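Local atomic coordinates of uncharacterized protein (Streptomyces malaysiense, PDB entry 6ZYL), a protein that catalyses the beta-hydroxylation of thioholgamide as a non-heme monooxygenase, probably using iron and 2-oxoglutarate. Residues E30-T34 / Q140-A144; R33-F39 / Y162-L168; V38-L44 / A206-V211. All blocks are in the same frame, centred on the assembly; numbering follows the deposited sequence.

In the fold
The three contacts join one N-terminal run, helix 28-35 and strand 37-41, to three places in the double-stranded beta-helix. Interactions 1 and 2, with centres about 8 Å apart, share R33: its guanidinium serves the first, its backbone oxygen the second. Interaction 3, about 15 Å from interaction 2 and 16 Å from interaction 1 between centres, adds strand 37-41 to the major sheet. V211 links it to interaction 1, with V211 CG1 3.7 Å from A144 CB and V211 O 3.9 Å from F32 CD1. A probable hydrogen bond of 2.7 Å between Y162 OH and S210 OG ties interactions 2 and 3. The structure is the apo form, and none of the contacts includes a bound metal.

Interaction 1: E30-T34 / Q140-A144; sequences ERFRT and QQHAA
R33 reaches out from helix 28-35 to the carbonyl oxygens of Q140 and Q141, at the point where the chain enters strand 143-149 of the major sheet of the double-stranded beta-helix. Polar contacts dominate. The direct one runs from R33 NH2 to Q141 O at 2.7 Å, but it is bent: the N-H...O angle is 133°, and the nitrogen approaches from above the carbonyl plane. NH2 also has a weak bond to L102 O, so the end of helix 93-103 offers it a second, weaker acceptor. NH1 works mainly through solvent. One water lies 2.9 Å from R33 NH1 and can donate to A143 O; a second, 3.0 Å from R33 NH1, bridges to Q140 O, which also accepts from H213 NE2. The guanidinium thus serves several backbone oxygens, one directly and others through water.

Both faces of the guanidinium have a neighbour. Q141 OE1 sits over its centre, 3.8 Å above the plane, with the amide turned only 26° from that plane. The glutamine chain bends at its second torsion (chi2 -61°), which brings the amide back over the arginine although its CB points away from the helix. Against the opposite guanidinium face comes F32, edge first, its CE2 3.7 Å from the plane and offset toward the rim. The cation is thus sandwiched between an amide oxygen and the rim of an aromatic ring.

Apolar contact is made by F32, a buried residue that also touches L102 and V211, placing its ring between helix 93-103 and the sheet. Its far end meets the methyl group of A144, with F32 CZ 3.9 Å from A144 CB, while A143 O lies near the ring plane at the edge, 4.1 Å from F32 CZ.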
loop_
_atom_site.group_PDB
_atom_site.type_symbol
_atom_site.label_atom_id
_atom_site.label_comp_id
_atom_site.label_asym_id
_atom_site.label_seq_id
_atom_site.Cartn_x
_atom_site.Cartn_y
_atom_site.Cartn_z
ATOM N N GLU A 30 -12.132 -2.138 16.458
ATOM C CA GLU A 30 -11.583 -1.920 17.793
ATOM C C GLU A 30 -10.117 -2.332 17.853
ATOM O O GLU A 30 -9.280 -1.615 18.414
ATOM C CB GLU A 30 -12.403 -2.689 18.830
ATOM C CG GLU A 30 -12.211 -2.193 20.255
ATOM C CD GLU A 30 -12.498 -3.262 21.294
ATOM O OE1 GLU A 30 -11.922 -3.188 22.400
ATOM O OE2 GLU A 30 -13.301 -4.175 21.005
ATOM N N ARG A 31 -9.788 -3.494 17.285
ATOM C CA ARG A 31 -8.395 -3.925 17.245
ATOM C C ARG A 31 -7.548 -2.948 16.439
ATOM O O ARG A 31 -6.449 -2.565 16.856
ATOM C CB ARG A 31 -8.295 -5.332 16.655
ATOM C CG ARG A 31 -9.086 -6.393 17.402
ATOM C CD ARG A 31 -9.354 -7.603 16.510
ATOM N NE ARG A 31 -8.123 -8.148 15.936
ATOM C CZ ARG A 31 -8.085 -9.094 15.001
ATOM N NH1 ARG A 31 -9.213 -9.603 14.523
ATOM N NH2 ARG A 31 -6.919 -9.527 14.539
ATOM N N PHE A 32 -8.054 -2.531 15.276
ATOM C CA PHE A 32 -7.313 -1.604 14.426
ATOM C C PHE A 32 -7.010 -0.306 15.164
ATOM O O PHE A 32 -5.880 0.193 15.131
ATOM C CB PHE A 32 -8.109 -1.331 13.146
ATOM C CG PHE A 32 -7.461 -0.339 12.222
ATOM C CD1 PHE A 32 -6.405 -0.714 11.409
ATOM C CD2 PHE A 32 -7.915 0.967 12.160
ATOM C CE1 PHE A 32 -5.808 0.199 10.557
ATOM C CE2 PHE A 32 -7.321 1.884 11.311
ATOM C CZ PHE A 32 -6.267 1.498 10.509
ATOM N N ARG A 33 -8.011 0.255 15.847
ATOM C CA ARG A 33 -7.811 1.538 16.512
ATOM C C ARG A 33 -6.932 1.401 17.749
ATOM O O ARG A 33 -6.178 2.324 18.076
ATOM C CB ARG A 33 -9.161 2.153 16.884
ATOM C CG ARG A 33 -10.030 2.519 15.686
ATOM C CD ARG A 33 -9.372 3.581 14.812
ATOM N NE ARG A 33 -10.140 3.841 13.595
ATOM C CZ ARG A 33 -9.710 4.579 12.575
ATOM N NH1 ARG A 33 -8.510 5.139 12.617
ATOM N NH2 ARG A 33 -10.484 4.755 11.511
ATOM N N THR A 34 -7.005 0.263 18.442
ATOM C CA THR A 34 -6.165 0.063 19.619
ATOM C C THR A 34 -4.721 -0.208 19.219
ATOM O O THR A 34 -3.798 0.481 19.671
ATOM C CB THR A 34 -6.707 -1.092 20.466
ATOM O OG1 THR A 34 -8.061 -0.821 20.848
ATOM C CG2 THR A 34 -5.853 -1.289 21.714
ATOM N N GLN A 140 -5.405 10.197 10.040
ATOM C CA GLN A 140 -5.468 9.795 11.439
ATOM C C GLN A 140 -6.718 8.973 11.720
ATOM O O GLN A 140 -6.664 7.981 12.456
ATOM C CB GLN A 140 -5.414 11.036 12.329
ATOM C CG GLN A 140 -4.084 11.784 12.260
ATOM C CD GLN A 140 -4.010 12.780 11.110
ATOM O OE1 GLN A 140 -4.783 12.711 10.156
ATOM N NE2 GLN A 140 -3.065 13.708 11.197
ATOM N N GLN A 141 -7.850 9.356 11.128
ATOM C CA GLN A 141 -9.096 8.638 11.324
ATOM C C GLN A 141 -9.651 8.001 10.059
ATOM O O GLN A 141 -10.542 7.150 10.164
ATOM C CB GLN A 141 -10.171 9.580 11.896
ATOM C CG GLN A 141 -9.906 10.064 13.309
ATOM C CD GLN A 141 -9.834 8.930 14.310
ATOM O OE1 GLN A 141 -10.615 7.979 14.247
ATOM N NE2 GLN A 141 -8.892 9.023 15.240
ATOM N N HIS A 142 -9.158 8.370 8.875
ATOM C CA HIS A 142 -9.876 8.085 7.638
ATOM C C HIS A 142 -8.984 7.468 6.566
ATOM O O HIS A 142 -9.232 7.649 5.370
ATOM C CB HIS A 142 -10.529 9.360 7.103
ATOM C CG HIS A 142 -11.390 10.063 8.107
ATOM N ND1 HIS A 142 -12.533 9.496 8.628
ATOM C CD2 HIS A 142 -11.271 11.278 8.693
ATOM C CE1 HIS A 142 -13.085 10.334 9.487
ATOM N NE2 HIS A 142 -12.340 11.423 9.544
ATOM N N ALA A 143 -7.962 6.718 6.966
ATOM C CA ALA A 143 -7.117 6.045 5.993
ATOM C C ALA A 143 -6.570 4.757 6.590
ATOM O O ALA A 143 -6.473 4.602 7.809
ATOM C CB ALA A 143 -5.965 6.942 5.528
ATOM N N ALA A 144 -6.202 3.838 5.702
ATOM C CA ALA A 144 -5.602 2.570 6.089
ATOM C C ALA A 144 -4.884 1.996 4.879
ATOM O O ALA A 144 -5.341 2.162 3.744
ATOM C CB ALA A 144 -6.655 1.583 6.606
HETATM O O HOH W 1 -7.205 5.869 10.133
HETATM O O HOH W 2 -6.629 5.784 14.850
#

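Interaction 2: R33-F39 / Y162-L168; sequences RTDGFVF and YARGSHL
F37 lies against Y162 along most of its length. Its first torsion (chi1 59°) sets CG between the backbone N and the carbonyl carbon, turning the ring over the tyrosine. From the root outward, F37 CB touches Y162 CE2 at 3.5 Å; Y162 CD2 lies over the F37 ring toward its rim, 3.3 Å from F37 CG, and F37 CD2 is as near. CE2 has passed the tyrosine ring and meets Y162 CB and the backbone at R164 CA, and the tip, CZ, comes over one face of the R164 guanidinium, 4.1 Å from R164 NE. The two rings are tilted by only 24° but slid apart, so they barely overlap. On its other face F37 carries D35 CB over its centre. F39 extends the aromatic cluster, its CD2 near the edge of Y162, whose hydroxyl bonds to S210 and H212.

The partner segment is the loop that follows strand 160-162 of the minor sheet of the double-stranded beta-helix, and here it meets the turn between helix 28-35 and edge strand 37-41. A nearly straight backbone bond joins the two, G165 N to D35 O at 2.9 Å. Beside it D35 OD1 forms a salt bridge with R164 NE at 3.3 Å, the carboxylate meeting the guanidinium at its edge.

H167 binds the last turn of helix 28-35: its NE2 donates to R33 O at 2.9 Å, the oxygen lying in the ring plane. One face of the ring lies over G36 CA. G36 has positive phi (85°), at which a CB would press on the carbonyl oxygen of D35. Were H167 replaced by an alanine, R33 O would probably lose this donor and a gap would open beside G36. L168 CG packs on the opposite face of the imidazole, 3.7 Å above its plane.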
loop_
_atom_site.group_PDB
_atom_site.type_symbol
_atom_site.label_atom_id
_atom_site.label_comp_id
_atom_site.label_asym_id
_atom_site.label_seq_id
_atom_site.Cartn_x
_atom_site.Cartn_y
_atom_site.Cartn_z
ATOM N N ARG A 33 -8.011 0.255 15.847
ATOM C CA ARG A 33 -7.811 1.538 16.512
ATOM C C ARG A 33 -6.932 1.401 17.749
ATOM O O ARG A 33 -6.178 2.324 18.076
ATOM C CB ARG A 33 -9.161 2.153 16.884
ATOM C CG ARG A 33 -10.030 2.519 15.686
ATOM C CD ARG A 33 -9.372 3.581 14.812
ATOM N NE ARG A 33 -10.140 3.841 13.595
ATOM C CZ ARG A 33 -9.710 4.579 12.575
ATOM N NH1 ARG A 33 -8.510 5.139 12.617
ATOM N NH2 ARG A 33 -10.484 4.755 11.511
ATOM N N THR A 34 -7.005 0.263 18.442
ATOM C CA THR A 34 -6.165 0.063 19.619
ATOM C C THR A 34 -4.721 -0.208 19.219
ATOM O O THR A 34 -3.798 0.481 19.671
ATOM C CB THR A 34 -6.707 -1.092 20.466
ATOM O OG1 THR A 34 -8.061 -0.821 20.848
ATOM C CG2 THR A 34 -5.853 -1.289 21.714
ATOM N N ASP A 35 -4.506 -1.208 18.365
ATOM C CA ASP A 35 -3.154 -1.613 18.004
ATOM C C ASP A 35 -2.561 -0.772 16.884
ATOM O O ASP A 35 -1.332 -0.687 16.777
ATOM C CB ASP A 35 -3.146 -3.088 17.588
ATOM C CG ASP A 35 -3.495 -4.021 18.735
ATOM O OD1 ASP A 35 -3.250 -3.646 19.900
ATOM O OD2 ASP A 35 -4.017 -5.126 18.474
ATOM N N GLY A 36 -3.395 -0.145 16.060
ATOM C CA GLY A 36 -2.922 0.509 14.861
ATOM C C GLY A 36 -2.784 -0.409 13.670
ATOM O O GLY A 36 -2.315 0.035 12.614
ATOM N N PHE A 37 -3.169 -1.673 13.813
ATOM C CA PHE A 37 -3.133 -2.645 12.732
ATOM C C PHE A 37 -4.138 -3.734 13.070
ATOM O O PHE A 37 -4.652 -3.807 14.188
ATOM C CB PHE A 37 -1.725 -3.226 12.539
ATOM C CG PHE A 37 -1.178 -3.919 13.757
ATOM C CD1 PHE A 37 -1.658 -5.160 14.143
ATOM C CD2 PHE A 37 -0.179 -3.329 14.511
ATOM C CE1 PHE A 37 -1.158 -5.796 15.262
ATOM C CE2 PHE A 37 0.329 -3.964 15.630
ATOM C CZ PHE A 37 -0.163 -5.198 16.005
ATOM N N VAL A 38 -4.402 -4.594 12.092
ATOM C CA VAL A 38 -5.263 -5.751 12.303
ATOM C C VAL A 38 -4.924 -6.779 11.227
ATOM O O VAL A 38 -4.929 -6.466 10.031
ATOM C CB VAL A 38 -6.751 -5.343 12.298
ATOM C CG1 VAL A 38 -7.225 -4.988 10.903
ATOM C CG2 VAL A 38 -7.598 -6.450 12.920
ATOM N N PHE A 39 -4.580 -7.996 11.643
ATOM C CA PHE A 39 -4.191 -9.050 10.716
ATOM C C PHE A 39 -4.232 -10.382 11.452
ATOM O O PHE A 39 -4.108 -10.419 12.681
ATOM C CB PHE A 39 -2.786 -8.801 10.135
ATOM C CG PHE A 39 -1.665 -9.079 11.102
ATOM C CD1 PHE A 39 -1.141 -10.355 11.232
ATOM C CD2 PHE A 39 -1.129 -8.059 11.873
ATOM C CE1 PHE A 39 -0.113 -10.613 12.119
ATOM C CE2 PHE A 39 -0.099 -8.311 12.761
ATOM C CZ PHE A 39 0.409 -9.589 12.882
ATOM N N TYR A 162 5.503 -4.703 13.158
ATOM C CA TYR A 162 4.710 -3.578 13.632
ATOM C C TYR A 162 5.099 -3.209 15.059
ATOM O O TYR A 162 5.509 -4.064 15.848
ATOM C CB TYR A 162 3.211 -3.891 13.612
ATOM C CG TYR A 162 2.564 -3.961 12.252
ATOM C CD1 TYR A 162 3.004 -3.175 11.196
ATOM C CD2 TYR A 162 1.490 -4.810 12.033
ATOM C CE1 TYR A 162 2.393 -3.244 9.955
ATOM C CE2 TYR A 162 0.875 -4.884 10.808
ATOM C CZ TYR A 162 1.326 -4.104 9.772
ATOM O OH TYR A 162 0.700 -4.199 8.553
ATOM N N ALA A 163 4.943 -1.926 15.391
ATOM C CA ALA A 163 5.082 -1.424 16.759
ATOM C C ALA A 163 3.677 -1.100 17.262
ATOM O O ALA A 163 3.111 -0.057 16.922
ATOM C CB ALA A 163 5.995 -0.202 16.810
ATOM N N ARG A 164 3.113 -2.002 18.062
ATOM C CA ARG A 164 1.745 -1.845 18.541
ATOM C C ARG A 164 1.555 -0.497 19.224
ATOM O O ARG A 164 2.374 -0.079 20.047
ATOM C CB ARG A 164 1.410 -2.984 19.507
ATOM C CG ARG A 164 -0.064 -3.144 19.832
ATOM C CD ARG A 164 -0.280 -4.316 20.794
ATOM N NE ARG A 164 -0.557 -5.569 20.093
ATOM C CZ ARG A 164 0.271 -6.608 20.047
ATOM N NH1 ARG A 164 1.444 -6.565 20.668
ATOM N NH2 ARG A 164 -0.077 -7.701 19.381
ATOM N N GLY A 165 0.472 0.186 18.864
ATOM C CA GLY A 165 0.132 1.457 19.465
ATOM C C GLY A 165 0.964 2.639 19.022
ATOM O O GLY A 165 0.716 3.755 19.492
ATOM N N SER A 166 1.928 2.443 18.125
ATOM C CA SER A 166 2.820 3.519 17.706
ATOM C C SER A 166 2.132 4.575 16.852
ATOM O O SER A 166 2.796 5.534 16.442
ATOM C CB SER A 166 4.000 2.931 16.931
ATOM O OG SER A 166 3.547 2.193 15.806
ATOM N N HIS A 167 0.835 4.437 16.589
ATOM C CA HIS A 167 0.126 5.304 15.659
ATOM C C HIS A 167 -0.667 6.413 16.335
ATOM O O HIS A 167 -1.205 7.279 15.637
ATOM C CB HIS A 167 -0.848 4.470 14.819
ATOM C CG HIS A 167 -1.983 3.901 15.617
ATOM N ND1 HIS A 167 -1.786 3.053 16.686
ATOM C CD2 HIS A 167 -3.323 4.067 15.511
ATOM C CE1 HIS A 167 -2.956 2.720 17.203
ATOM N NE2 HIS A 167 -3.905 3.319 16.506
ATOM N N LEU A 168 -0.756 6.411 17.664
ATOM C CA LEU A 168 -1.778 7.204 18.338
ATOM C C LEU A 168 -1.498 8.700 18.305
ATOM O O LEU A 168 -2.413 9.488 18.565
ATOM C CB LEU A 168 -1.920 6.723 19.782
ATOM C CG LEU A 168 -2.451 5.291 19.886
ATOM C CD1 LEU A 168 -2.143 4.661 21.232
ATOM C CD2 LEU A 168 -3.956 5.268 19.612
#

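Interaction 3: V38-L44 / A206-V211; sequences VFPVNAL and AGQCSV
V38 and V211 form a hydrogen-bonded antiparallel pair, as do V41 and C209 farther along. V38 N gives a bond of 2.8 Å to V211 O, and V211 N returns one of 3.1 Å to V38 O. In the second pair V41 N reaches C209 O at 3.1 Å, and C209 N to V41 O is the return bond. Between the pairs the register slips by one residue: F39 and P40 together face S210 alone, which defines a beta bulge. P40, preceded by a cis peptide bond and lacking an N-H, falls within it.

V38, V41, C209 and V211 share one sheet face. V38 CG1 rests 4.0 Å from V211 CB, the two side chains side by side. S210 OG, the partner of Y162, stands anti to the backbone N (chi1 180°) and lies 3.4 Å from F39 CB.

Beyond the paired strands, Q208 extends along P40 and N42. Its NE2 makes a weak bond to N42 OD1, the amides nearly coplanar, while OE1 is held by D205 N. Next comes L44 N to G207 O, 2.9 Å. G207 CA comes within 3.2 Å of L44 O as a CA-H...O contact, where a side chain would collide with that oxygen. One water donates to both L44 O and A206 O, prolonging the link where the strands have ended.

L28 and R31 of helix 28-35 pack on V38, and F32 and L102 on V211; I95 of helix 93-103 touches A43, past the strand. Strand 143-149 lies beyond strand 209-212. A strand outermost in this chain's sheet, bulged and antiparallel, thus extends the major sheet of the double-stranded beta-helix, the fold of phytanoyl-CoA dioxygenase relatives.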
loop_
_atom_site.group_PDB
_atom_site.type_symbol
_atom_site.label_atom_id
_atom_site.label_comp_id
_atom_site.label_asym_id
_atom_site.label_seq_id
_atom_site.Cartn_x
_atom_site.Cartn_y
_atom_site.Cartn_z
ATOM N N VAL A 38 -4.402 -4.594 12.092
ATOM C CA VAL A 38 -5.263 -5.751 12.303
ATOM C C VAL A 38 -4.924 -6.779 11.227
ATOM O O VAL A 38 -4.929 -6.466 10.031
ATOM C CB VAL A 38 -6.751 -5.343 12.298
ATOM C CG1 VAL A 38 -7.225 -4.988 10.903
ATOM C CG2 VAL A 38 -7.598 -6.450 12.920
ATOM N N PHE A 39 -4.580 -7.996 11.643
ATOM C CA PHE A 39 -4.191 -9.050 10.716
ATOM C C PHE A 39 -4.232 -10.382 11.452
ATOM O O PHE A 39 -4.108 -10.419 12.681
ATOM C CB PHE A 39 -2.786 -8.801 10.135
ATOM C CG PHE A 39 -1.665 -9.079 11.102
ATOM C CD1 PHE A 39 -1.141 -10.355 11.232
ATOM C CD2 PHE A 39 -1.129 -8.059 11.873
ATOM C CE1 PHE A 39 -0.113 -10.613 12.119
ATOM C CE2 PHE A 39 -0.099 -8.311 12.761
ATOM C CZ PHE A 39 0.409 -9.589 12.882
ATOM N N PRO A 40 -4.419 -11.496 10.728
ATOM C CA PRO A 40 -4.728 -11.512 9.290
ATOM C C PRO A 40 -6.198 -11.189 9.045
ATOM O O PRO A 40 -7.015 -11.458 9.917
ATOM C CB PRO A 40 -4.405 -12.950 8.877
ATOM C CG PRO A 40 -4.712 -13.751 10.118
ATOM C CD PRO A 40 -4.305 -12.859 11.285
ATOM N N VAL A 41 -6.533 -10.587 7.907
ATOM C CA VAL A 41 -7.912 -10.554 7.432
ATOM C C VAL A 41 -7.935 -11.285 6.094
ATOM O O VAL A 41 -7.031 -11.118 5.266
ATOM C CB VAL A 41 -8.476 -9.121 7.292
ATOM C CG1 VAL A 41 -8.141 -8.285 8.527
ATOM C CG2 VAL A 41 -7.972 -8.457 6.034
ATOM N N ASN A 42 -8.942 -12.129 5.902
ATOM C CA ASN A 42 -8.995 -12.949 4.703
ATOM C C ASN A 42 -9.333 -12.093 3.490
ATOM O O ASN A 42 -10.149 -11.169 3.566
ATOM C CB ASN A 42 -10.016 -14.072 4.877
ATOM C CG ASN A 42 -9.518 -15.167 5.805
ATOM O OD1 ASN A 42 -8.311 -15.341 5.992
ATOM N ND2 ASN A 42 -10.445 -15.912 6.392
ATOM N N ALA A 43 -8.679 -12.393 2.371
ATOM C CA ALA A 43 -8.917 -11.681 1.122
ATOM C C ALA A 43 -8.896 -12.664 -0.042
ATOM O O ALA A 43 -9.950 -13.069 -0.544
ATOM C CB ALA A 43 -7.872 -10.583 0.923
ATOM N N LEU A 44 -7.704 -13.062 -0.468
ATOM C CA LEU A 44 -7.540 -13.999 -1.566
ATOM C C LEU A 44 -7.287 -15.404 -1.033
ATOM O O LEU A 44 -6.698 -15.588 0.034
ATOM C CB LEU A 44 -6.380 -13.577 -2.468
ATOM C CG LEU A 44 -6.674 -12.561 -3.571
ATOM C CD1 LEU A 44 -7.346 -11.321 -3.016
ATOM C CD2 LEU A 44 -5.380 -12.195 -4.298
ATOM N N ALA A 206 -0.240 -16.790 2.123
ATOM C CA ALA A 206 -0.438 -16.173 0.817
ATOM C C ALA A 206 -1.926 -15.978 0.562
ATOM O O ALA A 206 -2.724 -16.906 0.723
ATOM C CB ALA A 206 0.182 -17.040 -0.281
ATOM N N GLY A 207 -2.303 -14.757 0.182
ATOM C CA GLY A 207 -3.680 -14.388 -0.027
ATOM C C GLY A 207 -4.276 -13.569 1.100
ATOM O O GLY A 207 -5.189 -12.769 0.859
ATOM N N GLN A 208 -3.794 -13.763 2.323
ATOM C CA GLN A 208 -4.217 -12.924 3.429
ATOM C C GLN A 208 -3.560 -11.550 3.320
ATOM O O GLN A 208 -2.619 -11.334 2.549
ATOM C CB GLN A 208 -3.862 -13.569 4.767
ATOM C CG GLN A 208 -4.492 -14.929 4.997
ATOM C CD GLN A 208 -4.150 -15.499 6.358
ATOM O OE1 GLN A 208 -2.996 -15.471 6.784
ATOM N NE2 GLN A 208 -5.156 -16.014 7.052
ATOM N N CYS A 209 -4.055 -10.612 4.118
ATOM C CA CYS A 209 -3.497 -9.272 4.125
ATOM C C CYS A 209 -3.484 -8.733 5.546
ATOM O O CYS A 209 -4.145 -9.258 6.444
ATOM C CB CYS A 209 -4.282 -8.329 3.206
ATOM S SG CYS A 209 -5.925 -7.914 3.807
ATOM N N SER A 210 -2.695 -7.682 5.733
ATOM C CA SER A 210 -2.652 -6.917 6.966
ATOM C C SER A 210 -3.111 -5.501 6.655
ATOM O O SER A 210 -2.843 -4.977 5.569
ATOM C CB SER A 210 -1.244 -6.905 7.563
ATOM O OG SER A 210 -1.217 -6.153 8.761
ATOM N N VAL A 211 -3.822 -4.895 7.599
ATOM C CA VAL A 211 -4.290 -3.519 7.486
ATOM C C VAL A 211 -3.660 -2.739 8.627
ATOM O O VAL A 211 -3.820 -3.108 9.795
ATOM C CB VAL A 211 -5.823 -3.426 7.544
ATOM C CG1 VAL A 211 -6.282 -2.031 7.135
ATOM C CG2 VAL A 211 -6.458 -4.492 6.667
HETATM O O HOH W 3 -5.077 -17.281 1.820
#